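Local coordinates for fervidolysin (Fervidobacterium pennivorans, PDB 1R6V), which is a subtilisin-like serine protease that degrades keratin into peptides, allowing its bacterium to grow on native feathers, at residues 576-584 with 659-667; 12-20 with 599-607. The protein carries 1 engineered substitution. One frame throughout, in Å; residues are numbered along the deposited sequence.

Interaction 1: 576-584 with 659-667; sequences VVDPLLRGV and SQPIYVWWT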
ATOM      1  N   VAL A 576      32.696 -17.738 -10.783  1.00 19.45           N
ATOM      2  CA  VAL A 576      31.380 -17.136 -10.587  1.00 18.82           C
ATOM      3  C   VAL A 576      31.098 -17.428  -9.119  1.00 20.05           C
ATOM      4  O   VAL A 576      31.022 -18.589  -8.700  1.00 18.72           O
ATOM      5  CB  VAL A 576      30.326 -17.788 -11.490  1.00 19.65           C
ATOM      6  CG1 VAL A 576      28.962 -17.190 -11.197  1.00 20.61           C
ATOM      7  CG2 VAL A 576      30.692 -17.566 -12.948  1.00 18.72           C
ATOM      8  N   VAL A 577      30.955 -16.374  -8.332  1.00 19.50           N
ATOM      9  CA  VAL A 577      30.779 -16.542  -6.902  1.00 20.79           C
ATOM     10  C   VAL A 577      29.539 -15.873  -6.323  1.00 20.71           C
ATOM     11  O   VAL A 577      28.958 -14.973  -6.926  1.00 19.82           O
ATOM     12  CB  VAL A 577      32.061 -16.026  -6.173  1.00 21.94           C
ATOM     13  CG1 VAL A 577      32.225 -14.533  -6.389  1.00 21.25           C
ATOM     14  CG2 VAL A 577      32.026 -16.356  -4.706  1.00 23.58           C
ATOM     15  N   ASP A 578      29.132 -16.351  -5.153  1.00 21.82           N
ATOM     16  CA  ASP A 578      27.995 -15.786  -4.447  1.00 20.82           C
ATOM     17  C   ASP A 578      28.481 -14.413  -3.966  1.00 19.59           C
ATOM     18  O   ASP A 578      29.616 -14.278  -3.510  1.00 19.51           O
ATOM     19  CB  ASP A 578      27.638 -16.692  -3.265  1.00 22.42           C
ATOM     20  CG  ASP A 578      26.668 -16.042  -2.305  1.00 24.11           C
ATOM     21  OD1 ASP A 578      27.079 -15.774  -1.154  1.00 23.24           O
ATOM     22  OD2 ASP A 578      25.507 -15.795  -2.705  1.00 26.13           O
ATOM     23  N   PRO A 579      27.642 -13.374  -4.080  1.00 19.54           N
ATOM     24  CA  PRO A 579      28.038 -12.029  -3.649  1.00 19.43           C
ATOM     25  C   PRO A 579      28.411 -11.907  -2.182  1.00 19.26           C
ATOM     26  O   PRO A 579      29.138 -10.994  -1.799  1.00 17.16           O
ATOM     27  CB  PRO A 579      26.836 -11.159  -4.023  1.00 20.55           C
ATOM     28  CG  PRO A 579      25.706 -12.132  -4.177  1.00 25.89           C
ATOM     29  CD  PRO A 579      26.341 -13.351  -4.765  1.00 20.03           C
ATOM     30  N   LEU A 580      27.901 -12.832  -1.376  1.00 20.80           N
ATOM     31  CA  LEU A 580      28.183 -12.862   0.056  1.00 23.23           C
ATOM     32  C   LEU A 580      29.338 -13.810   0.335  1.00 23.81           C
ATOM     33  O   LEU A 580      29.684 -14.057   1.492  1.00 23.26           O
ATOM     34  CB  LEU A 580      26.953 -13.329   0.838  1.00 25.12           C
ATOM     35  CG  LEU A 580      25.814 -12.336   1.052  1.00 28.12           C
ATOM     36  CD1 LEU A 580      25.159 -11.961  -0.258  1.00 29.45           C
ATOM     37  CD2 LEU A 580      24.788 -12.980   1.987  1.00 29.63           C
ATOM     38  N   LEU A 581      29.923 -14.346  -0.732  1.00 23.47           N
ATOM     39  CA  LEU A 581      31.050 -15.270  -0.634  1.00 25.32           C
ATOM     40  C   LEU A 581      30.738 -16.521   0.181  1.00 26.64           C
ATOM     41  O   LEU A 581      31.613 -17.053   0.865  1.00 27.78           O
ATOM     42  CB  LEU A 581      32.271 -14.561  -0.038  1.00 25.14           C
ATOM     43  CG  LEU A 581      32.700 -13.297  -0.782  1.00 24.81           C
ATOM     44  CD1 LEU A 581      33.922 -12.678  -0.122  1.00 26.32           C
ATOM     45  CD2 LEU A 581      32.991 -13.649  -2.235  1.00 23.82           C
ATOM     46  N   ARG A 582      29.496 -16.991   0.097  1.00 26.48           N
ATOM     47  CA  ARG A 582      29.074 -18.194   0.816  1.00 27.25           C
ATOM     48  C   ARG A 582      29.599 -19.433   0.086  1.00 27.52           C
ATOM     49  O   ARG A 582      29.762 -20.507   0.675  1.00 28.32           O
ATOM     50  CB  ARG A 582      27.539 -18.252   0.908  1.00 28.24           C
ATOM     51  CG  ARG A 582      26.914 -17.202   1.837  1.00 29.44           C
ATOM     52  CD  ARG A 582      25.393 -17.185   1.737  1.00 29.59           C
ATOM     53  NE  ARG A 582      24.934 -16.663   0.453  1.00 30.88           N
ATOM     54  CZ  ARG A 582      23.661 -16.449   0.136  1.00 31.60           C
ATOM     55  NH1 ARG A 582      22.699 -16.716   1.013  1.00 31.80           N
ATOM     56  NH2 ARG A 582      23.351 -15.946  -1.055  1.00 31.42           N
ATOM     57  N   GLY A 583      29.877 -19.273  -1.202  1.00 25.08           N
ATOM     58  CA  GLY A 583      30.380 -20.376  -1.998  1.00 25.23           C
ATOM     59  C   GLY A 583      30.521 -19.923  -3.433  1.00 25.34           C
ATOM     60  O   GLY A 583      30.329 -18.741  -3.724  1.00 23.95           O
ATOM     61  N   VAL A 584      30.855 -20.849  -4.324  1.00 25.57           N
ATOM     62  CA  VAL A 584      31.015 -20.526  -5.739  1.00 26.20           C
ATOM     63  C   VAL A 584      30.075 -21.360  -6.595  1.00 27.18           C
ATOM     64  O   VAL A 584      29.661 -22.452  -6.198  1.00 26.63           O
ATOM     65  CB  VAL A 584      32.474 -20.774  -6.211  1.00 27.07           C
ATOM     66  CG1 VAL A 584      33.439 -19.917  -5.397  1.00 25.60           C
ATOM     67  CG2 VAL A 584      32.830 -22.249  -6.073  1.00 27.58           C
ATOM     68  N   SER A 659      34.146  -8.283   7.320  1.00 29.94           N
ATOM     69  CA  SER A 659      33.505  -9.332   8.115  1.00 31.08           C
ATOM     70  C   SER A 659      32.216  -9.857   7.492  1.00 29.84           C
ATOM     71  O   SER A 659      31.976 -11.066   7.474  1.00 29.40           O
ATOM     72  CB  SER A 659      33.209  -8.804   9.523  1.00 31.51           C
ATOM     73  OG  SER A 659      32.269  -9.630  10.187  1.00 37.38           O
ATOM     74  N   GLN A 660      31.387  -8.938   7.007  1.00 29.14           N
ATOM     75  CA  GLN A 660      30.109  -9.276   6.373  1.00 28.54           C
ATOM     76  C   GLN A 660      30.105  -8.706   4.959  1.00 26.14           C
ATOM     77  O   GLN A 660      29.525  -7.649   4.713  1.00 25.37           O
ATOM     78  CB  GLN A 660      28.935  -8.661   7.147  1.00 31.40           C
ATOM     79  CG  GLN A 660      28.565  -9.352   8.448  1.00 37.08           C
ATOM     80  CD  GLN A 660      28.169 -10.802   8.248  1.00 39.22           C
ATOM     81  OE1 GLN A 660      29.006 -11.705   8.323  1.00 43.23           O
ATOM     82  NE2 GLN A 660      26.890 -11.032   7.979  1.00 40.52           N
ATOM     83  N   PRO A 661      30.757  -9.398   4.016  1.00 23.60           N
ATOM     84  CA  PRO A 661      30.814  -8.926   2.631  1.00 22.28           C
ATOM     85  C   PRO A 661      29.533  -9.077   1.818  1.00 20.31           C
ATOM     86  O   PRO A 661      28.730  -9.980   2.035  1.00 18.98           O
ATOM     87  CB  PRO A 661      31.937  -9.763   2.038  1.00 22.26           C
ATOM     88  CG  PRO A 661      31.712 -11.095   2.710  1.00 22.22           C
ATOM     89  CD  PRO A 661      31.520 -10.651   4.168  1.00 24.11           C
ATOM     90  N   ILE A 662      29.358  -8.149   0.891  1.00 20.69           N
ATOM     91  CA  ILE A 662      28.255  -8.179  -0.045  1.00 20.27           C
ATOM     92  C   ILE A 662      28.774  -7.413  -1.259  1.00 18.06           C
ATOM     93  O   ILE A 662      28.715  -6.192  -1.311  1.00 17.72           O
ATOM     94  CB  ILE A 662      26.942  -7.533   0.522  1.00 22.40           C
ATOM     95  CG1 ILE A 662      25.920  -7.410  -0.600  1.00 26.74           C
ATOM     96  CG2 ILE A 662      27.203  -6.178   1.128  1.00 23.77           C
ATOM     97  CD1 ILE A 662      25.695  -8.669  -1.316  1.00 28.55           C
ATOM     98  N   TYR A 663      29.329  -8.150  -2.216  1.00 17.53           N
ATOM     99  CA  TYR A 663      29.871  -7.527  -3.411  1.00 17.58           C
ATOM    100  C   TYR A 663      28.778  -7.220  -4.411  1.00 18.25           C
ATOM    101  O   TYR A 663      27.739  -7.880  -4.426  1.00 17.88           O
ATOM    102  CB  TYR A 663      30.909  -8.433  -4.082  1.00 16.91           C
ATOM    103  CG  TYR A 663      32.250  -8.427  -3.382  1.00 18.81           C
ATOM    104  CD1 TYR A 663      32.533  -9.345  -2.374  1.00 20.19           C
ATOM    105  CD2 TYR A 663      33.213  -7.466  -3.697  1.00 20.01           C
ATOM    106  CE1 TYR A 663      33.744  -9.305  -1.691  1.00 21.84           C
ATOM    107  CE2 TYR A 663      34.428  -7.417  -3.019  1.00 20.29           C
ATOM    108  CZ  TYR A 663      34.682  -8.341  -2.018  1.00 23.21           C
ATOM    109  OH  TYR A 663      35.871  -8.296  -1.331  1.00 26.35           O
ATOM    110  N   VAL A 664      29.027  -6.201  -5.229  1.00 16.09           N
ATOM    111  CA  VAL A 664      28.106  -5.804  -6.287  1.00 16.35           C
ATOM    112  C   VAL A 664      27.729  -7.090  -7.015  1.00 15.63           C
ATOM    113  O   VAL A 664      28.575  -7.968  -7.256  1.00 15.80           O
ATOM    114  CB  VAL A 664      28.803  -4.802  -7.253  1.00 15.75           C
ATOM    115  CG1 VAL A 664      28.075  -4.734  -8.575  1.00 17.69           C
ATOM    116  CG2 VAL A 664      28.824  -3.407  -6.611  1.00 16.86           C
ATOM    117  N   TRP A 665      26.451  -7.219  -7.344  1.00 14.80           N
ATOM    118  CA  TRP A 665      25.988  -8.419  -8.016  1.00 14.84           C
ATOM    119  C   TRP A 665      25.283  -8.143  -9.328  1.00 13.12           C
ATOM    120  O   TRP A 665      24.933  -7.002  -9.625  1.00 14.72           O
ATOM    121  CB  TRP A 665      25.063  -9.215  -7.091  1.00 14.88           C
ATOM    122  CG  TRP A 665      23.792  -8.492  -6.738  1.00 17.61           C
ATOM    123  CD1 TRP A 665      22.599  -8.534  -7.419  1.00 17.70           C
ATOM    124  CD2 TRP A 665      23.586  -7.619  -5.623  1.00 19.17           C
ATOM    125  NE1 TRP A 665      21.670  -7.738  -6.793  1.00 17.62           N
ATOM    126  CE2 TRP A 665      22.246  -7.165  -5.687  1.00 18.93           C
ATOM    127  CE3 TRP A 665      24.404  -7.175  -4.572  1.00 20.24           C
ATOM    128  CZ2 TRP A 665      21.698  -6.287  -4.738  1.00 19.82           C
ATOM    129  CZ3 TRP A 665      23.861  -6.299  -3.623  1.00 21.51           C
ATOM    130  CH2 TRP A 665      22.518  -5.866  -3.715  1.00 21.29           C
ATOM    131  N   TRP A 666      25.108  -9.213 -10.098  1.00 14.48           N
ATOM    132  CA  TRP A 666      24.439  -9.176 -11.402  1.00 14.51           C
ATOM    133  C   TRP A 666      23.186 -10.027 -11.227  1.00 14.99           C
ATOM    134  O   TRP A 666      23.262 -11.180 -10.790  1.00 16.22           O
ATOM    135  CB  TRP A 666      25.353  -9.776 -12.474  1.00 15.60           C
ATOM    136  CG  TRP A 666      26.696  -9.116 -12.487  1.00 16.66           C
ATOM    137  CD1 TRP A 666      27.759  -9.412 -11.688  1.00 17.30           C
ATOM    138  CD2 TRP A 666      27.079  -7.974 -13.265  1.00 16.97           C
ATOM    139  NE1 TRP A 666      28.781  -8.523 -11.913  1.00 17.85           N
ATOM    140  CE2 TRP A 666      28.392  -7.628 -12.875  1.00 16.96           C
ATOM    141  CE3 TRP A 666      26.437  -7.208 -14.249  1.00 17.45           C
ATOM    142  CZ2 TRP A 666      29.080  -6.548 -13.435  1.00 16.08           C
ATOM    143  CZ3 TRP A 666      27.120  -6.132 -14.805  1.00 18.34           C
ATOM    144  CH2 TRP A 666      28.431  -5.813 -14.393  1.00 16.35           C
ATOM    145  N   THR A 667      22.044  -9.446 -11.568  1.00 16.09           N
ATOM    146  CA  THR A 667      20.755 -10.107 -11.408  1.00 16.60           C
ATOM    147  C   THR A 667      20.275 -10.705 -12.727  1.00 17.61           C
ATOM    148  O   THR A 667      20.047  -9.979 -13.692  1.00 16.76           O
ATOM    149  CB  THR A 667      19.733  -9.086 -10.853  1.00 15.22           C
ATOM    150  OG1 THR A 667      20.225  -8.557  -9.613  1.00 16.95           O
ATOM    151  CG2 THR A 667      18.383  -9.743 -10.587  1.00 15.70           C
TER

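Interaction 2: 12-20 with 599-607; sequences IKSQGYHIL and SLLSGQISF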
ATOM      1  N   ILE A  12      27.934 -24.295  -4.329  1.00 35.01           N
ATOM      2  CA  ILE A  12      26.576 -24.222  -3.785  1.00 35.48           C
ATOM      3  C   ILE A  12      25.531 -23.972  -4.867  1.00 35.28           C
ATOM      4  O   ILE A  12      25.857 -23.554  -5.976  1.00 35.77           O
ATOM      5  CB  ILE A  12      26.443 -23.123  -2.689  1.00 34.95           C
ATOM      6  CG1 ILE A  12      26.359 -21.729  -3.319  1.00 35.70           C
ATOM      7  CG2 ILE A  12      27.607 -23.219  -1.723  1.00 34.49           C
ATOM      8  CD1 ILE A  12      27.529 -21.356  -4.185  1.00 36.87           C
ATOM      9  N   LYS A  13      24.270 -24.246  -4.538  1.00 35.78           N
ATOM     10  CA  LYS A  13      23.166 -24.070  -5.476  1.00 35.09           C
ATOM     11  C   LYS A  13      22.647 -22.638  -5.399  1.00 34.46           C
ATOM     12  O   LYS A  13      22.929 -21.932  -4.431  1.00 34.21           O
ATOM     13  CB  LYS A  13      22.046 -25.057  -5.130  1.00 36.19           C
ATOM     14  CG  LYS A  13      22.514 -26.505  -5.069  1.00 37.86           C
ATOM     15  CD  LYS A  13      21.440 -27.430  -4.500  1.00 39.86           C
ATOM     16  CE  LYS A  13      21.968 -28.850  -4.313  1.00 39.77           C
ATOM     17  NZ  LYS A  13      20.971 -29.740  -3.645  1.00 41.35           N
ATOM     18  N   SER A  14      21.900 -22.213  -6.417  1.00 34.46           N
ATOM     19  CA  SER A  14      21.341 -20.862  -6.450  1.00 35.29           C
ATOM     20  C   SER A  14      20.725 -20.523  -5.104  1.00 35.04           C
ATOM     21  O   SER A  14      20.093 -21.369  -4.468  1.00 35.62           O
ATOM     22  CB  SER A  14      20.266 -20.736  -7.533  1.00 36.63           C
ATOM     23  OG  SER A  14      19.695 -19.430  -7.523  1.00 37.95           O
ATOM     24  N   GLN A  15      20.916 -19.277  -4.686  1.00 34.38           N
ATOM     25  CA  GLN A  15      20.419 -18.781  -3.412  1.00 33.80           C
ATOM     26  C   GLN A  15      19.212 -17.859  -3.561  1.00 32.99           C
ATOM     27  O   GLN A  15      18.823 -17.191  -2.603  1.00 33.58           O
ATOM     28  CB  GLN A  15      21.532 -18.023  -2.685  1.00 33.56           C
ATOM     29  CG  GLN A  15      22.724 -18.875  -2.256  1.00 34.81           C
ATOM     30  CD  GLN A  15      22.317 -20.034  -1.365  1.00 35.42           C
ATOM     31  OE1 GLN A  15      22.171 -21.166  -1.824  1.00 37.13           O
ATOM     32  NE2 GLN A  15      22.114 -19.749  -0.086  1.00 36.00           N
ATOM     33  N   GLY A  16      18.630 -17.811  -4.755  1.00 31.01           N
ATOM     34  CA  GLY A  16      17.477 -16.950  -4.979  1.00 28.69           C
ATOM     35  C   GLY A  16      17.856 -15.483  -5.121  1.00 27.12           C
ATOM     36  O   GLY A  16      18.975 -15.165  -5.533  1.00 28.11           O
ATOM     37  N   TYR A  17      16.936 -14.581  -4.786  1.00 24.02           N
ATOM     38  CA  TYR A  17      17.219 -13.153  -4.894  1.00 21.79           C
ATOM     39  C   TYR A  17      17.378 -12.469  -3.539  1.00 21.65           C
ATOM     40  O   TYR A  17      17.028 -13.032  -2.504  1.00 21.03           O
ATOM     41  CB  TYR A  17      16.135 -12.453  -5.727  1.00 20.23           C
ATOM     42  CG  TYR A  17      16.084 -13.006  -7.133  1.00 21.53           C
ATOM     43  CD1 TYR A  17      15.199 -14.035  -7.471  1.00 20.59           C
ATOM     44  CD2 TYR A  17      17.007 -12.590  -8.095  1.00 20.51           C
ATOM     45  CE1 TYR A  17      15.250 -14.642  -8.729  1.00 19.47           C
ATOM     46  CE2 TYR A  17      17.066 -13.193  -9.353  1.00 19.31           C
ATOM     47  CZ  TYR A  17      16.191 -14.217  -9.659  1.00 20.15           C
ATOM     48  OH  TYR A  17      16.281 -14.850 -10.877  1.00 21.76           O
ATOM     49  N   HIS A  18      17.918 -11.254  -3.587  1.00 19.94           N
ATOM     50  CA  HIS A  18      18.198 -10.409  -2.424  1.00 18.87           C
ATOM     51  C   HIS A  18      16.964 -10.147  -1.559  1.00 18.88           C
ATOM     52  O   HIS A  18      15.826 -10.282  -2.012  1.00 15.36           O
ATOM     53  CB  HIS A  18      18.771  -9.075  -2.914  1.00 19.95           C
ATOM     54  CG  HIS A  18      19.478  -8.278  -1.861  1.00 19.86           C
ATOM     55  ND1 HIS A  18      19.508  -6.896  -1.870  1.00 21.24           N
ATOM     56  CD2 HIS A  18      20.223  -8.660  -0.796  1.00 19.25           C
ATOM     57  CE1 HIS A  18      20.239  -6.465  -0.857  1.00 17.01           C
ATOM     58  NE2 HIS A  18      20.683  -7.514  -0.190  1.00 20.89           N
ATOM     59  N   ILE A  19      17.209  -9.773  -0.306  1.00 17.92           N
ATOM     60  CA  ILE A  19      16.134  -9.479   0.616  1.00 18.38           C
ATOM     61  C   ILE A  19      15.378  -8.256   0.078  1.00 17.16           C
ATOM     62  O   ILE A  19      15.973  -7.359  -0.522  1.00 15.44           O
ATOM     63  CB  ILE A  19      16.712  -9.222   2.028  1.00 23.03           C
ATOM     64  CG1 ILE A  19      15.597  -8.867   3.017  1.00 26.02           C
ATOM     65  CG2 ILE A  19      17.742  -8.134   1.961  1.00 24.87           C
ATOM     66  CD1 ILE A  19      15.245  -7.410   3.037  1.00 28.06           C
ATOM     67  N   LEU A  20      14.064  -8.231   0.286  1.00 15.62           N
ATOM     68  CA  LEU A  20      13.231  -7.144  -0.203  1.00 15.06           C
ATOM     69  C   LEU A  20      13.241  -5.955   0.755  1.00 14.78           C
ATOM     70  O   LEU A  20      12.697  -6.032   1.859  1.00 14.48           O
ATOM     71  CB  LEU A  20      11.799  -7.653  -0.385  1.00 16.65           C
ATOM     72  CG  LEU A  20      10.873  -6.912  -1.360  1.00 16.38           C
ATOM     73  CD1 LEU A  20       9.534  -7.661  -1.438  1.00 15.41           C
ATOM     74  CD2 LEU A  20      10.658  -5.491  -0.909  1.00 17.09           C
ATOM     75  N   SER A 599      24.400 -17.130 -19.595  1.00 26.53           N
ATOM     76  CA  SER A 599      22.964 -16.979 -19.808  1.00 26.88           C
ATOM     77  C   SER A 599      22.084 -18.035 -19.149  1.00 26.40           C
ATOM     78  O   SER A 599      20.905 -17.788 -18.926  1.00 25.75           O
ATOM     79  CB  SER A 599      22.660 -16.938 -21.309  1.00 26.56           C
ATOM     80  OG  SER A 599      23.164 -15.755 -21.904  1.00 27.85           O
ATOM     81  N   LEU A 600      22.646 -19.198 -18.840  1.00 27.72           N
ATOM     82  CA  LEU A 600      21.873 -20.272 -18.218  1.00 28.69           C
ATOM     83  C   LEU A 600      21.767 -20.130 -16.705  1.00 28.83           C
ATOM     84  O   LEU A 600      20.918 -20.759 -16.071  1.00 27.79           O
ATOM     85  CB  LEU A 600      22.485 -21.633 -18.555  1.00 31.49           C
ATOM     86  CG  LEU A 600      22.220 -22.232 -19.939  1.00 33.21           C
ATOM     87  CD1 LEU A 600      22.734 -21.310 -21.046  1.00 35.95           C
ATOM     88  CD2 LEU A 600      22.910 -23.584 -20.008  1.00 34.05           C
ATOM     89  N   LEU A 601      22.632 -19.308 -16.127  1.00 27.61           N
ATOM     90  CA  LEU A 601      22.614 -19.095 -14.694  1.00 27.70           C
ATOM     91  C   LEU A 601      21.447 -18.191 -14.330  1.00 26.35           C
ATOM     92  O   LEU A 601      21.052 -17.320 -15.110  1.00 25.11           O
ATOM     93  CB  LEU A 601      23.923 -18.451 -14.220  1.00 29.00           C
ATOM     94  CG  LEU A 601      25.174 -19.332 -14.272  1.00 30.54           C
ATOM     95  CD1 LEU A 601      26.393 -18.544 -13.812  1.00 29.69           C
ATOM     96  CD2 LEU A 601      24.958 -20.555 -13.399  1.00 31.80           C
ATOM     97  N   SER A 602      20.910 -18.402 -13.136  1.00 26.49           N
ATOM     98  CA  SER A 602      19.788 -17.610 -12.645  1.00 26.37           C
ATOM     99  C   SER A 602      20.038 -17.212 -11.198  1.00 25.71           C
ATOM    100  O   SER A 602      20.578 -17.993 -10.423  1.00 26.45           O
ATOM    101  CB  SER A 602      18.481 -18.409 -12.722  1.00 27.39           C
ATOM    102  OG  SER A 602      17.389 -17.609 -12.289  1.00 27.48           O
ATOM    103  N   GLY A 603      19.628 -16.005 -10.831  1.00 24.17           N
ATOM    104  CA  GLY A 603      19.823 -15.550  -9.468  1.00 23.77           C
ATOM    105  C   GLY A 603      20.704 -14.316  -9.424  1.00 23.00           C
ATOM    106  O   GLY A 603      20.605 -13.451 -10.288  1.00 22.74           O
ATOM    107  N   GLN A 604      21.573 -14.232  -8.424  1.00 21.16           N
ATOM    108  CA  GLN A 604      22.456 -13.079  -8.310  1.00 19.92           C
ATOM    109  C   GLN A 604      23.878 -13.560  -8.075  1.00 19.72           C
ATOM    110  O   GLN A 604      24.144 -14.337  -7.153  1.00 18.73           O
ATOM    111  CB  GLN A 604      21.940 -12.169  -7.196  1.00 22.09           C
ATOM    112  CG  GLN A 604      20.550 -11.638  -7.568  1.00 21.12           C
ATOM    113  CD  GLN A 604      19.849 -10.916  -6.442  1.00 23.35           C
ATOM    114  OE1 GLN A 604      19.878 -11.361  -5.296  1.00 25.12           O
ATOM    115  NE2 GLN A 604      19.196  -9.801  -6.766  1.00 21.73           N
ATOM    116  N   ILE A 605      24.785 -13.113  -8.937  1.00 17.64           N
ATOM    117  CA  ILE A 605      26.172 -13.551  -8.865  1.00 18.27           C
ATOM    118  C   ILE A 605      27.175 -12.420  -8.927  1.00 16.99           C
ATOM    119  O   ILE A 605      26.824 -11.278  -9.225  1.00 15.96           O
ATOM    120  CB  ILE A 605      26.502 -14.525 -10.032  1.00 18.92           C
ATOM    121  CG1 ILE A 605      26.272 -13.827 -11.380  1.00 19.42           C
ATOM    122  CG2 ILE A 605      25.650 -15.792  -9.930  1.00 20.21           C
ATOM    123  CD1 ILE A 605      26.591 -14.686 -12.613  1.00 18.11           C
ATOM    124  N   SER A 606      28.426 -12.761  -8.622  1.00 14.90           N
ATOM    125  CA  SER A 606      29.545 -11.830  -8.701  1.00 16.06           C
ATOM    126  C   SER A 606      30.645 -12.574  -9.463  1.00 16.68           C
ATOM    127  O   SER A 606      30.655 -13.811  -9.513  1.00 16.56           O
ATOM    128  CB  SER A 606      30.049 -11.418  -7.305  1.00 13.59           C
ATOM    129  OG  SER A 606      29.047 -10.696  -6.602  1.00 14.01           O
ATOM    130  N   PHE A 607      31.566 -11.815 -10.052  1.00 18.08           N
ATOM    131  CA  PHE A 607      32.651 -12.388 -10.852  1.00 20.30           C
ATOM    132  C   PHE A 607      33.997 -12.190 -10.187  1.00 18.45           C
ATOM    133  O   PHE A 607      34.273 -11.135  -9.642  1.00 18.23           O
ATOM    134  CB  PHE A 607      32.710 -11.721 -12.239  1.00 20.79           C
ATOM    135  CG  PHE A 607      31.401 -11.721 -12.979  1.00 22.56           C
ATOM    136  CD1 PHE A 607      30.700 -12.903 -13.168  1.00 24.28           C
ATOM    137  CD2 PHE A 607      30.892 -10.542 -13.523  1.00 24.48           C
ATOM    138  CE1 PHE A 607      29.511 -12.922 -13.890  1.00 25.33           C
ATOM    139  CE2 PHE A 607      29.702 -10.547 -14.249  1.00 24.93           C
ATOM    140  CZ  PHE A 607      29.010 -11.743 -14.431  1.00 26.76           C
TER
HETATM  141  O   HOH W   1      21.977 -18.019  -7.880  1.00 45.74           O
HETATM  142  O   HOH W   2      21.472 -16.310  -6.074  1.00 26.94           O

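Interaction 1: 576-584 with 659-667
The Leu580 and Ile662 side chains run alongside each other in the same direction and press their CD1 methyls together at 3.5 Å, closer than carbons usually pack. With chi1 at 171°, CG1 of Ile662 swings to the far side from its own N, and the bend at chi2 (52°) returns CD1 to the beta turn, where it also meets Pro579 CB at 3.9 Å. The Pro579 ring reaches on to CB of Trp665, lying roughly perpendicular to that side chain. On the other flank CD1 of Leu581 touches both Pro661 CG and the edge of the Tyr663 ring, 3.7 Å from CE1. One backbone bond joins the segments: Tyr663 N donates almost straight to Pro579 O (2.9 Å, 170°). The type I turn from Asp578 to Leu581 is braced from within by the Asp578 carboxylate. Arg582 grips it side-on, NE to OD1 and NH2 to OD2 (2.7 Å), while the Arg582 N-H reaches the anti lone pair of OD1. The turn follows strand 573-577 and leads into strand 584-589; 659-667 runs into strand 666-669. Strand 604-610 pairs with both 573-577 and 666-669 in this beta-sandwich domain, and strand 644-647 touches Leu581 and Tyr663.

Interaction 2: 12-20 with 599-607
Tyr17 lies along Gly603 and Gln604, its CE2 3.6 Å from Gly603 CA and its ring edge turned to the Gln604 amide, the two planes 76° apart. Gln604 OE1 takes a weak, bent bond from His18 N (2.6 Å, 119°), reached because the side chain is extended beyond CG (chi2 170°). The other end of that amide is used as well: NE2 donates to Thr667 OG1, which helps fix the rotation of the group. Tyr17 OH is bonded to the carbonyl of Ile668 and Ser602 OG to Asp456, so the 3.3 Å approach of Ser602 OG to Tyr17 OH is at most a weak addition. Two waters complete the polar seam. One links Ser14 OG, at 2.7 Å, to Ser602 O, to which it donates at 2.9 Å. The second accepts from Gln604 N (3.1 Å) and lies 2.8 Å from Gly16 O, thereby joining the Gly16 carbonyl to the Gln604 backbone. Farther out, His18 NE2 bonds to the carbonyl of Lys82. The propeptide segment thus crosses the corner at Gly603, next to strands 604-610 and 666-669, before its chain continues toward strand 33-38 of the prodomain.

Overall arrangement
Both interactions reach the same sheet, their centres about 9 Å apart: interaction 2 includes residues of strand 604-610, and interaction 1 involves its neighbours 573-577 and 666-669. Interaction 1 is internal to the second beta-sandwich domain: buried, mainly apolar, and closed by a single direct backbone bond. Interaction 2 brings the propeptide against that same sheet; it is only partly buried, and its cross-segment contacts are mostly polar, with weak bonds and two bridging waters, where interaction 1 is mostly aliphatic. The two are joined directly by sheet bonds, probably from Trp666 N to Ile605 O and from Ser606 N to Val577 O. His18 of the propeptide also meets the Trp665 ring, the planes inclined at about 55°.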